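Local coordinates for RagB/SusD family nutrient uptake outer membrane protein (Bacteroides thetaiotaomicron, PDB 7KV2) that probably binds beta-glucans at the cell surface as an outer-membrane nutrient-uptake protein of the SusD family, at residues D55-P60 against F275-K280; D336-A341 against K434-V439; M107-W112 against P499-D504. One frame throughout, in Å; residues are numbered along the deposited sequence.

Contact 1: residues D55-P60 against F275-K280; sequences DPLHWP and FEINYK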
loop_
_atom_site.group_PDB
_atom_site.type_symbol
_atom_site.label_atom_id
_atom_site.label_comp_id
_atom_site.label_asym_id
_atom_site.label_seq_id
_atom_site.Cartn_x
_atom_site.Cartn_y
_atom_site.Cartn_z
ATOM N N ASP A 55 -4.687 -14.274 4.834
ATOM C CA ASP A 55 -5.955 -13.537 5.063
ATOM C C ASP A 55 -5.688 -12.154 5.640
ATOM O O ASP A 55 -6.368 -11.202 5.266
ATOM C CB ASP A 55 -6.926 -14.331 5.937
ATOM C CG ASP A 55 -7.786 -15.268 5.125
ATOM O OD1 ASP A 55 -8.365 -14.820 4.114
ATOM O OD2 ASP A 55 -7.856 -16.457 5.501
ATOM N N PRO A 56 -4.768 -11.980 6.615
ATOM C CA PRO A 56 -4.556 -10.658 7.223
ATOM C C PRO A 56 -4.086 -9.573 6.228
ATOM O O PRO A 56 -4.241 -8.406 6.513
ATOM C CB PRO A 56 -3.535 -10.967 8.327
ATOM C CG PRO A 56 -3.871 -12.396 8.691
ATOM C CD PRO A 56 -4.033 -13.050 7.332
ATOM N N LEU A 57 -3.560 -9.970 5.065
ATOM C CA LEU A 57 -3.301 -9.004 3.954
ATOM C C LEU A 57 -4.533 -8.130 3.712
ATOM O O LEU A 57 -4.329 -6.904 3.459
ATOM C CB LEU A 57 -2.919 -9.720 2.648
ATOM C CG LEU A 57 -1.558 -10.394 2.639
ATOM C CD1 LEU A 57 -1.399 -11.185 1.360
ATOM C CD2 LEU A 57 -0.407 -9.411 2.829
ATOM N N HIS A 58 -5.749 -8.690 3.723
ATOM C CA HIS A 58 -6.964 -7.958 3.304
ATOM C C HIS A 58 -7.728 -7.451 4.515
ATOM O O HIS A 58 -8.832 -7.049 4.332
ATOM C CB HIS A 58 -7.870 -8.758 2.357
ATOM C CG HIS A 58 -8.450 -10.012 2.923
ATOM N ND1 HIS A 58 -9.604 -10.040 3.684
ATOM C CD2 HIS A 58 -8.037 -11.286 2.818
ATOM C CE1 HIS A 58 -9.858 -11.297 4.037
ATOM N NE2 HIS A 58 -8.930 -12.077 3.499
ATOM N N TRP A 59 -7.133 -7.388 5.703
ATOM C CA TRP A 59 -7.837 -6.927 6.930
ATOM C C TRP A 59 -7.770 -5.425 7.213
ATOM O O TRP A 59 -8.776 -4.907 7.684
ATOM C CB TRP A 59 -7.264 -7.684 8.145
ATOM C CG TRP A 59 -7.682 -9.121 8.200
ATOM C CD1 TRP A 59 -8.416 -9.820 7.289
ATOM C CD2 TRP A 59 -7.333 -10.061 9.245
ATOM N NE1 TRP A 59 -8.550 -11.125 7.695
ATOM C CE2 TRP A 59 -7.891 -11.305 8.885
ATOM C CE3 TRP A 59 -6.605 -9.964 10.433
ATOM C CZ2 TRP A 59 -7.758 -12.444 9.685
ATOM C CZ3 TRP A 59 -6.489 -11.081 11.235
ATOM C CH2 TRP A 59 -7.061 -12.299 10.865
ATOM N N PRO A 60 -6.597 -4.738 7.135
ATOM C CA PRO A 60 -6.396 -3.483 7.852
ATOM C C PRO A 60 -7.304 -2.316 7.467
ATOM O O PRO A 60 -7.571 -1.449 8.308
ATOM C CB PRO A 60 -4.929 -3.067 7.626
ATOM C CG PRO A 60 -4.369 -4.023 6.645
ATOM C CD PRO A 60 -5.355 -5.168 6.498
ATOM N N PHE A 275 2.217 -7.478 -7.682
ATOM C CA PHE A 275 1.476 -7.966 -6.498
ATOM C C PHE A 275 0.305 -7.034 -6.188
ATOM O O PHE A 275 0.489 -5.806 -6.187
ATOM C CB PHE A 275 2.452 -8.143 -5.334
ATOM C CG PHE A 275 1.934 -9.030 -4.235
ATOM C CD1 PHE A 275 1.660 -10.369 -4.484
ATOM C CD2 PHE A 275 1.669 -8.517 -2.964
ATOM C CE1 PHE A 275 1.173 -11.190 -3.479
ATOM C CE2 PHE A 275 1.183 -9.344 -1.958
ATOM C CZ PHE A 275 0.918 -10.672 -2.225
ATOM N N GLU A 276 -0.815 -7.667 -5.868
ATOM C CA GLU A 276 -2.071 -7.015 -5.381
ATOM C C GLU A 276 -2.576 -7.794 -4.179
ATOM O O GLU A 276 -2.279 -8.988 -4.048
ATOM C CB GLU A 276 -3.154 -6.940 -6.449
ATOM C CG GLU A 276 -2.616 -6.521 -7.794
ATOM C CD GLU A 276 -3.676 -6.260 -8.858
ATOM O OE1 GLU A 276 -4.888 -6.345 -8.555
ATOM O OE2 GLU A 276 -3.270 -5.953 -9.985
ATOM N N ILE A 277 -3.342 -7.100 -3.349
ATOM C CA ILE A 277 -4.194 -7.726 -2.335
ATOM C C ILE A 277 -5.589 -7.835 -2.930
ATOM O O ILE A 277 -6.174 -6.799 -3.304
ATOM C CB ILE A 277 -4.131 -6.920 -1.035
ATOM C CG1 ILE A 277 -2.698 -6.968 -0.494
ATOM C CG2 ILE A 277 -5.175 -7.470 -0.064
ATOM C CD1 ILE A 277 -2.470 -6.115 0.733
ATOM N N ASN A 278 -6.090 -9.063 -3.003
ATOM C CA ASN A 278 -7.383 -9.392 -3.668
ATOM C C ASN A 278 -8.541 -8.949 -2.798
ATOM O O ASN A 278 -8.542 -9.289 -1.604
ATOM C CB ASN A 278 -7.515 -10.884 -3.926
ATOM C CG ASN A 278 -6.547 -11.352 -4.983
ATOM O OD1 ASN A 278 -6.145 -10.563 -5.815
ATOM N ND2 ASN A 278 -6.089 -12.589 -4.882
ATOM N N TYR A 279 -9.505 -8.297 -3.421
ATOM C CA TYR A 279 -10.841 -7.988 -2.864
ATOM C C TYR A 279 -11.888 -8.331 -3.903
ATOM O O TYR A 279 -11.543 -8.197 -5.086
ATOM C CB TYR A 279 -10.896 -6.505 -2.516
ATOM C CG TYR A 279 -10.073 -6.116 -1.315
ATOM C CD1 TYR A 279 -10.471 -6.511 -0.048
ATOM C CD2 TYR A 279 -8.938 -5.320 -1.424
ATOM C CE1 TYR A 279 -9.806 -6.072 1.077
ATOM C CE2 TYR A 279 -8.216 -4.919 -0.306
ATOM C CZ TYR A 279 -8.670 -5.293 0.948
ATOM O OH TYR A 279 -8.026 -4.885 2.071
ATOM N N LYS A 280 -13.085 -8.777 -3.490
ATOM C CA LYS A 280 -14.166 -9.096 -4.474
ATOM C C LYS A 280 -15.520 -8.554 -3.988
ATOM O O LYS A 280 -15.738 -8.495 -2.774
ATOM C CB LYS A 280 -14.211 -10.614 -4.679
ATOM C CG LYS A 280 -14.648 -11.358 -3.433
ATOM C CD LYS A 280 -15.162 -12.765 -3.641
ATOM C CE LYS A 280 -16.090 -13.193 -2.517
ATOM N NZ LYS A 280 -16.252 -14.660 -2.497
HETATM O O HOH W 1 -5.324 -4.303 2.647
#

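Contact 2: residues D336-A341 against K434-V439; sequences DTRRNA and KRAGLV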
loop_
_atom_site.group_PDB
_atom_site.type_symbol
_atom_site.label_atom_id
_atom_site.label_comp_id
_atom_site.label_asym_id
_atom_site.label_seq_id
_atom_site.Cartn_x
_atom_site.Cartn_y
_atom_site.Cartn_z
ATOM N N ASP A 336 -0.306 14.985 -19.067
ATOM C CA ASP A 336 0.015 13.842 -18.186
ATOM C C ASP A 336 -1.312 13.112 -17.911
ATOM O O ASP A 336 -2.207 13.694 -17.172
ATOM C CB ASP A 336 0.741 14.299 -16.925
ATOM C CG ASP A 336 1.414 13.182 -16.161
ATOM O OD1 ASP A 336 0.818 12.038 -16.124
ATOM O OD2 ASP A 336 2.530 13.430 -15.618
ATOM N N THR A 337 -1.465 11.902 -18.445
ATOM C CA THR A 337 -2.716 11.103 -18.282
ATOM C C THR A 337 -2.937 10.776 -16.788
ATOM O O THR A 337 -4.078 10.409 -16.406
ATOM C CB THR A 337 -2.703 9.820 -19.122
ATOM O OG1 THR A 337 -1.594 9.012 -18.686
ATOM C CG2 THR A 337 -2.656 10.134 -20.607
ATOM N N ARG A 338 -1.866 10.791 -16.001
ATOM C CA ARG A 338 -1.952 10.477 -14.547
ATOM C C ARG A 338 -2.763 11.544 -13.809
ATOM O O ARG A 338 -3.258 11.249 -12.706
ATOM C CB ARG A 338 -0.577 10.306 -13.933
ATOM C CG ARG A 338 0.200 9.184 -14.590
ATOM C CD ARG A 338 1.586 9.091 -14.036
ATOM N NE ARG A 338 2.415 10.219 -14.508
ATOM C CZ ARG A 338 3.745 10.230 -14.527
ATOM N NH1 ARG A 338 4.450 9.192 -14.087
ATOM N NH2 ARG A 338 4.369 11.300 -15.024
ATOM N N ARG A 339 -2.859 12.760 -14.335
ATOM C CA ARG A 339 -3.516 13.848 -13.596
ATOM C C ARG A 339 -4.979 13.434 -13.401
ATOM O O ARG A 339 -5.441 13.423 -12.251
ATOM C CB ARG A 339 -3.467 15.185 -14.331
ATOM C CG ARG A 339 -4.076 16.312 -13.520
ATOM C CD ARG A 339 -3.947 17.647 -14.229
ATOM N NE ARG A 339 -4.936 17.681 -15.309
ATOM C CZ ARG A 339 -5.090 18.700 -16.133
ATOM N NH1 ARG A 339 -4.332 19.766 -15.985
ATOM N NH2 ARG A 339 -6.018 18.667 -17.080
ATOM N N ASN A 340 -5.709 13.142 -14.476
ATOM C CA ASN A 340 -7.144 12.796 -14.325
ATOM C C ASN A 340 -7.332 11.382 -13.769
ATOM O O ASN A 340 -8.377 11.163 -13.084
ATOM C CB ASN A 340 -7.936 13.084 -15.602
ATOM C CG ASN A 340 -7.890 14.553 -15.956
ATOM O OD1 ASN A 340 -7.310 15.370 -15.236
ATOM N ND2 ASN A 340 -8.429 14.883 -17.114
ATOM N N ALA A 341 -6.346 10.489 -13.921
ATOM C CA ALA A 341 -6.459 9.121 -13.391
ATOM C C ALA A 341 -6.247 9.149 -11.869
ATOM O O ALA A 341 -6.593 8.158 -11.204
ATOM C CB ALA A 341 -5.455 8.209 -14.012
ATOM N N LYS A 434 7.014 8.620 -20.394
ATOM C CA LYS A 434 6.361 8.687 -21.728
ATOM C C LYS A 434 5.082 7.857 -21.735
ATOM O O LYS A 434 4.186 8.225 -22.474
ATOM C CB LYS A 434 7.333 8.302 -22.844
ATOM C CG LYS A 434 8.396 9.367 -23.066
ATOM C CD LYS A 434 8.963 9.363 -24.463
ATOM C CE LYS A 434 9.595 8.031 -24.779
ATOM N NZ LYS A 434 10.609 8.161 -25.852
ATOM N N ARG A 435 4.964 6.833 -20.889
ATOM C CA ARG A 435 3.705 6.058 -20.821
ATOM C C ARG A 435 2.589 7.025 -20.402
ATOM O O ARG A 435 1.500 6.894 -20.933
ATOM C CB ARG A 435 3.810 4.867 -19.868
ATOM C CG ARG A 435 2.549 4.015 -19.833
ATOM C CD ARG A 435 1.596 4.490 -18.737
ATOM N NE ARG A 435 2.090 4.199 -17.393
ATOM C CZ ARG A 435 2.018 3.035 -16.733
ATOM N NH1 ARG A 435 1.517 1.959 -17.299
ATOM N NH2 ARG A 435 2.511 2.936 -15.503
ATOM N N ALA A 436 2.895 8.003 -19.554
ATOM C CA ALA A 436 1.922 9.002 -19.046
ATOM C C ALA A 436 1.539 10.071 -20.082
ATOM O O ALA A 436 0.712 10.945 -19.747
ATOM C CB ALA A 436 2.476 9.617 -17.798
ATOM N N GLY A 437 2.058 9.995 -21.310
ATOM C CA GLY A 437 1.707 10.938 -22.392
ATOM C C GLY A 437 2.667 12.118 -22.488
ATOM O O GLY A 437 2.361 13.039 -23.277
ATOM N N LEU A 438 3.772 12.133 -21.748
ATOM C CA LEU A 438 4.667 13.321 -21.683
ATOM C C LEU A 438 5.626 13.211 -22.875
ATOM O O LEU A 438 6.144 12.103 -23.160
ATOM C CB LEU A 438 5.423 13.408 -20.351
ATOM C CG LEU A 438 4.534 13.623 -19.120
ATOM C CD1 LEU A 438 5.340 13.611 -17.863
ATOM C CD2 LEU A 438 3.767 14.918 -19.217
ATOM N N VAL A 439 5.824 14.296 -23.606
ATOM C CA VAL A 439 6.666 14.203 -24.840
ATOM C C VAL A 439 8.122 14.500 -24.471
ATOM O O VAL A 439 9.008 13.954 -25.141
ATOM C CB VAL A 439 6.149 15.101 -25.974
ATOM C CG1 VAL A 439 4.695 14.803 -26.309
ATOM C CG2 VAL A 439 6.354 16.566 -25.683
HETATM O O HOH W 2 -1.248 6.805 -20.380
#

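Contact 3: residues M107-W112 against P499-D504; sequences MIYGLW and PQKEID. With EDO (1,2-ethanediol), chain D.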
loop_
_atom_site.group_PDB
_atom_site.type_symbol
_atom_site.label_atom_id
_atom_site.label_comp_id
_atom_site.label_asym_id
_atom_site.label_seq_id
_atom_site.Cartn_x
_atom_site.Cartn_y
_atom_site.Cartn_z
ATOM N N MET A 107 -3.868 6.620 18.946
ATOM C CA MET A 107 -3.030 6.138 17.826
ATOM C C MET A 107 -3.778 5.035 17.080
ATOM O O MET A 107 -4.752 4.506 17.617
ATOM C CB MET A 107 -1.672 5.638 18.306
ATOM C CG MET A 107 -0.525 6.523 17.841
ATOM S SD MET A 107 -0.383 6.427 15.988
ATOM C CE MET A 107 0.222 4.756 15.833
ATOM N N ILE A 108 -3.401 4.778 15.825
ATOM C CA ILE A 108 -3.978 3.637 15.090
ATOM C C ILE A 108 -3.426 2.369 15.748
ATOM O O ILE A 108 -2.270 2.382 16.251
ATOM C CB ILE A 108 -3.725 3.746 13.573
ATOM C CG1 ILE A 108 -2.257 3.890 13.202
ATOM C CG2 ILE A 108 -4.559 4.890 13.054
ATOM C CD1 ILE A 108 -1.917 3.333 11.831
ATOM N N TYR A 109 -4.253 1.349 15.789
ATOM C CA TYR A 109 -3.939 0.061 16.465
ATOM C C TYR A 109 -4.355 -1.135 15.585
ATOM O O TYR A 109 -3.746 -2.210 15.712
ATOM C CB TYR A 109 -4.612 0.123 17.841
ATOM C CG TYR A 109 -4.126 -0.849 18.890
ATOM C CD1 TYR A 109 -3.034 -1.674 18.682
ATOM C CD2 TYR A 109 -4.782 -0.920 20.109
ATOM C CE1 TYR A 109 -2.626 -2.576 19.655
ATOM C CE2 TYR A 109 -4.371 -1.803 21.095
ATOM C CZ TYR A 109 -3.298 -2.637 20.861
ATOM O OH TYR A 109 -2.858 -3.511 21.824
ATOM N N GLY A 110 -5.320 -0.959 14.678
ATOM C CA GLY A 110 -5.793 -2.047 13.790
ATOM C C GLY A 110 -4.652 -2.657 12.988
ATOM O O GLY A 110 -4.525 -3.903 12.910
ATOM N N LEU A 111 -3.800 -1.818 12.423
ATOM C CA LEU A 111 -2.759 -2.274 11.481
ATOM C C LEU A 111 -1.748 -3.114 12.257
ATOM O O LEU A 111 -1.267 -4.101 11.752
ATOM C CB LEU A 111 -2.098 -1.048 10.824
ATOM C CG LEU A 111 -0.911 -1.347 9.908
ATOM C CD1 LEU A 111 -1.341 -2.200 8.729
ATOM C CD2 LEU A 111 -0.273 -0.059 9.403
ATOM N N TRP A 112 -1.409 -2.676 13.464
ATOM C CA TRP A 112 -0.510 -3.426 14.375
ATOM C C TRP A 112 -1.082 -4.842 14.587
ATOM O O TRP A 112 -0.367 -5.801 14.393
ATOM C CB TRP A 112 -0.398 -2.611 15.666
ATOM C CG TRP A 112 0.408 -3.286 16.737
ATOM C CD1 TRP A 112 0.068 -4.392 17.475
ATOM C CD2 TRP A 112 1.707 -2.882 17.180
ATOM N NE1 TRP A 112 1.091 -4.710 18.338
ATOM C CE2 TRP A 112 2.110 -3.811 18.177
ATOM C CE3 TRP A 112 2.579 -1.845 16.833
ATOM C CZ2 TRP A 112 3.331 -3.692 18.836
ATOM C CZ3 TRP A 112 3.797 -1.747 17.471
ATOM C CH2 TRP A 112 4.156 -2.659 18.470
ATOM N N PRO A 499 1.221 1.985 20.420
ATOM C CA PRO A 499 -0.017 2.129 21.176
ATOM C C PRO A 499 0.188 1.925 22.698
ATOM O O PRO A 499 0.949 1.020 23.073
ATOM C CB PRO A 499 -0.933 1.045 20.583
ATOM C CG PRO A 499 -0.457 0.938 19.135
ATOM C CD PRO A 499 1.032 1.136 19.224
ATOM N N GLN A 500 -0.485 2.750 23.505
ATOM C CA GLN A 500 -0.357 2.734 24.999
ATOM C C GLN A 500 -0.760 1.349 25.518
ATOM O O GLN A 500 -0.059 0.835 26.431
ATOM C CB GLN A 500 -1.197 3.822 25.668
ATOM C CG GLN A 500 -0.862 4.034 27.166
ATOM C CD GLN A 500 0.599 4.352 27.400
ATOM O OE1 GLN A 500 1.183 5.259 26.795
ATOM N NE2 GLN A 500 1.228 3.567 28.259
ATOM N N LYS A 501 -1.815 0.749 24.965
ATOM C CA LYS A 501 -2.254 -0.612 25.372
ATOM C C LYS A 501 -1.116 -1.623 25.190
ATOM O O LYS A 501 -1.011 -2.506 26.058
ATOM C CB LYS A 501 -3.547 -1.018 24.677
ATOM C CG LYS A 501 -4.759 -0.333 25.279
ATOM C CD LYS A 501 -5.990 -0.362 24.427
ATOM C CE LYS A 501 -7.076 0.570 24.926
ATOM N NZ LYS A 501 -8.162 0.669 23.923
ATOM N N GLU A 502 -0.277 -1.509 24.157
ATOM C CA GLU A 502 0.875 -2.435 23.976
ATOM C C GLU A 502 1.963 -2.132 25.005
ATOM O O GLU A 502 2.570 -3.089 25.456
ATOM C CB GLU A 502 1.501 -2.392 22.588
ATOM C CG GLU A 502 0.641 -3.035 21.517
ATOM C CD GLU A 502 0.368 -4.520 21.687
ATOM O OE1 GLU A 502 1.322 -5.280 21.874
ATOM O OE2 GLU A 502 -0.806 -4.898 21.620
ATOM N N ILE A 503 2.257 -0.861 25.295
ATOM C CA ILE A 503 3.303 -0.494 26.305
ATOM C C ILE A 503 2.892 -1.075 27.661
ATOM O O ILE A 503 3.772 -1.659 28.361
ATOM C CB ILE A 503 3.503 1.030 26.382
ATOM C CG1 ILE A 503 3.923 1.611 25.025
ATOM C CG2 ILE A 503 4.499 1.372 27.489
ATOM C CD1 ILE A 503 5.263 1.125 24.529
ATOM N N ASP A 504 1.601 -0.952 27.972
ATOM C CA ASP A 504 0.977 -1.344 29.268
ATOM C C ASP A 504 1.033 -2.867 29.418
ATOM O O ASP A 504 1.357 -3.351 30.527
ATOM C CB ASP A 504 -0.459 -0.820 29.378
ATOM C CG ASP A 504 -0.564 0.673 29.658
ATOM O OD1 ASP A 504 0.469 1.344 29.735
ATOM O OD2 ASP A 504 -1.685 1.155 29.768
HETATM C C1 EDO D . -4.234 3.182 20.924
HETATM O O1 EDO D . -4.215 4.536 21.176
HETATM C C2 EDO D . -4.530 2.419 22.158
HETATM O O2 EDO D . -3.410 2.374 23.012
#

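Contact 1: residues D55-P60 against F275-K280
Ile277 and Tyr279 press against Leu57 and His58, where the edge of a two-stranded antiparallel sheet (273-277 with 400-404) meets the 3-10 turn that follows helix 43-53 in this SusD fold. Ile277, traced outward, illustrates how a branched side chain fills such a joint. Its CB points at the turn and divides there. CG2 lies against the backbone of the turn, 3.8 Å from His58 CA. The other arm passes through CG1, anti to the carbonyl carbon at chi1 -64°, and stretches out so that CD1 ends 3.4 Å from Leu57 O and 4.1 Å from Leu57 CB. Leu57 in turn sends CD1 to the edge of the Phe275 ring, near its plane, while Leu150 and Phe153 of helix 137-162 pack on the same leucine.

Tyr279 closes the polar side. Its CE1 meets His58 CB, and its OH lies 3.2 Å from His58 O, a possible hydrogen bond that competes with another acceptor; Asp61 is a weak partner nearby. A water gives a proton to Leu57 O and also bonds to Tyr279 OH, bridging turn and loop. In His58, chi1 of 63° sets CG between the backbone N and the carbonyl carbon, and the ring beyond it turns back toward the start of the turn. There NE2 donates to Asp55 OD1 at 2.9 Å, almost in the ring plane, and the carboxylate oxygen receives it on its anti lone pair.

Contact 2: residues D336-A341 against K434-V439
A Schellman motif closing helix 425-435 meets the N-cap of helix 337-342, and the two helix ends are tied through Ala436 and Thr337. Gly437, with its positive phi, turns the chain back and leaves the carbonyl of Ala436 directed at the other helix. Thr337 N donates to Ala436 O at 2.7 Å, nearly straight at 173° and in the carbonyl plane. The same oxygen receives a CA-H...O contact from Asp336, and Thr337 OG1 stands close enough to be a further, unsettled donor. That hydroxyl also shares a water with Arg435 O.

Asp336 handles the next amide itself. Its CG runs anti to the backbone N (chi1 -165°), which brings OD1 to within 3.0 Å of Arg338 N as a capping bond. The carboxylate is gripped side-on as well: Arg338 NE bonds to OD1 on its syn lone pair, and NH2 makes a salt bridge to OD2 at 2.9 Å. A bend at chi3 folds the arginine back for this. Ala436 CB lies over one face of the Arg338 guanidinium, toward its rim, 3.3 Å from NE. Leu438 lies across the pair, its CD1 3.6 Å from Asp336 OD2.

The outer nitrogen, Arg338 NH1, forms salt bridges with Glu452 and Glu456. Glu456 also pairs with NH2 of Arg435, whose NH1 bonds to Glu272, and the two arginines are thereby linked through a shared acid. Two donors on OD1, together with the start of a helix, would be expected to favour an ionised Asp336, and its two-point grip probably fixes the rotation of the guanidinium against the alanine methyl.

Contact 3: residues M107-W112 against P499-D504
Pro499, the residue just before helix 500-505, lies over the Tyr109 ring and begins the docking of that helix onto the start of helix 110-130. Its CB stands 4.0 Å from the ring centroid and only 12° off the normal, a CH-pi contact centred on the face. CG slides toward CD1 of the same ring and also abuts Ile108 O, a buried carbonyl that has no partner in the model. CD, next to CG in the proline ring, reaches CE3 of Trp112 at 4.1 Å.

At Gln500 the chain enters the helix, and its backbone bonds to that of Pro104. The amide of Lys501 donates to O2 of a bound 1,2-ethanediol, probably from the crystallisation liquor, whose O1 accepts from Met107 N; the diol thus spans the two segments. The side chain of Lys501 crosses the tyrosine at about a right angle, CB lying 3.8 Å from CE2 of Tyr109, before its extended chain carries the ammonium away.

Glu502 lays CG over the Trp112 ring, 3.4 Å above the plane and toward the rim, and turns its carboxylate to the phenol. Tyr109 OH donates to Glu502 OE2 in a hydrogen bond modelled very short, at 2.5 Å, a length not to be pressed; OE2 sits at the ring's edge. Both aromatic side chains have CG anti to the backbone N (chi1 -162° for Tyr109, 176° for Trp112), which points them toward helix 500-505. A CH-pi contact from an N-cap proline, joined by a Tyr-Glu hydrogen bond, thus fastens a short helix near the C-terminus to the helical framework of the SusD fold.

Contacts 1 and 3 are neighbours, their centres about 22 Å apart, and they touch where Pro60 CB packs on Leu111 CD1 at 3.9 Å. Contact 1 packs on helix 110-130, whose first turn belongs to contact 3, and both lean on helix 137-162. Their segments alternate along the chain, in the order 55-60, 107-112, 275-280, 499-504. Contact 2 stands apart, its centre about 28 Å from that of contact 1 and about 40 Å from that of contact 3. It opens after contact 1 has closed and is nested within the loop of contact 3. Contact 2 thus ties two helix ends within the later half, while contacts 1 and 3 bind the first part of the chain to the second.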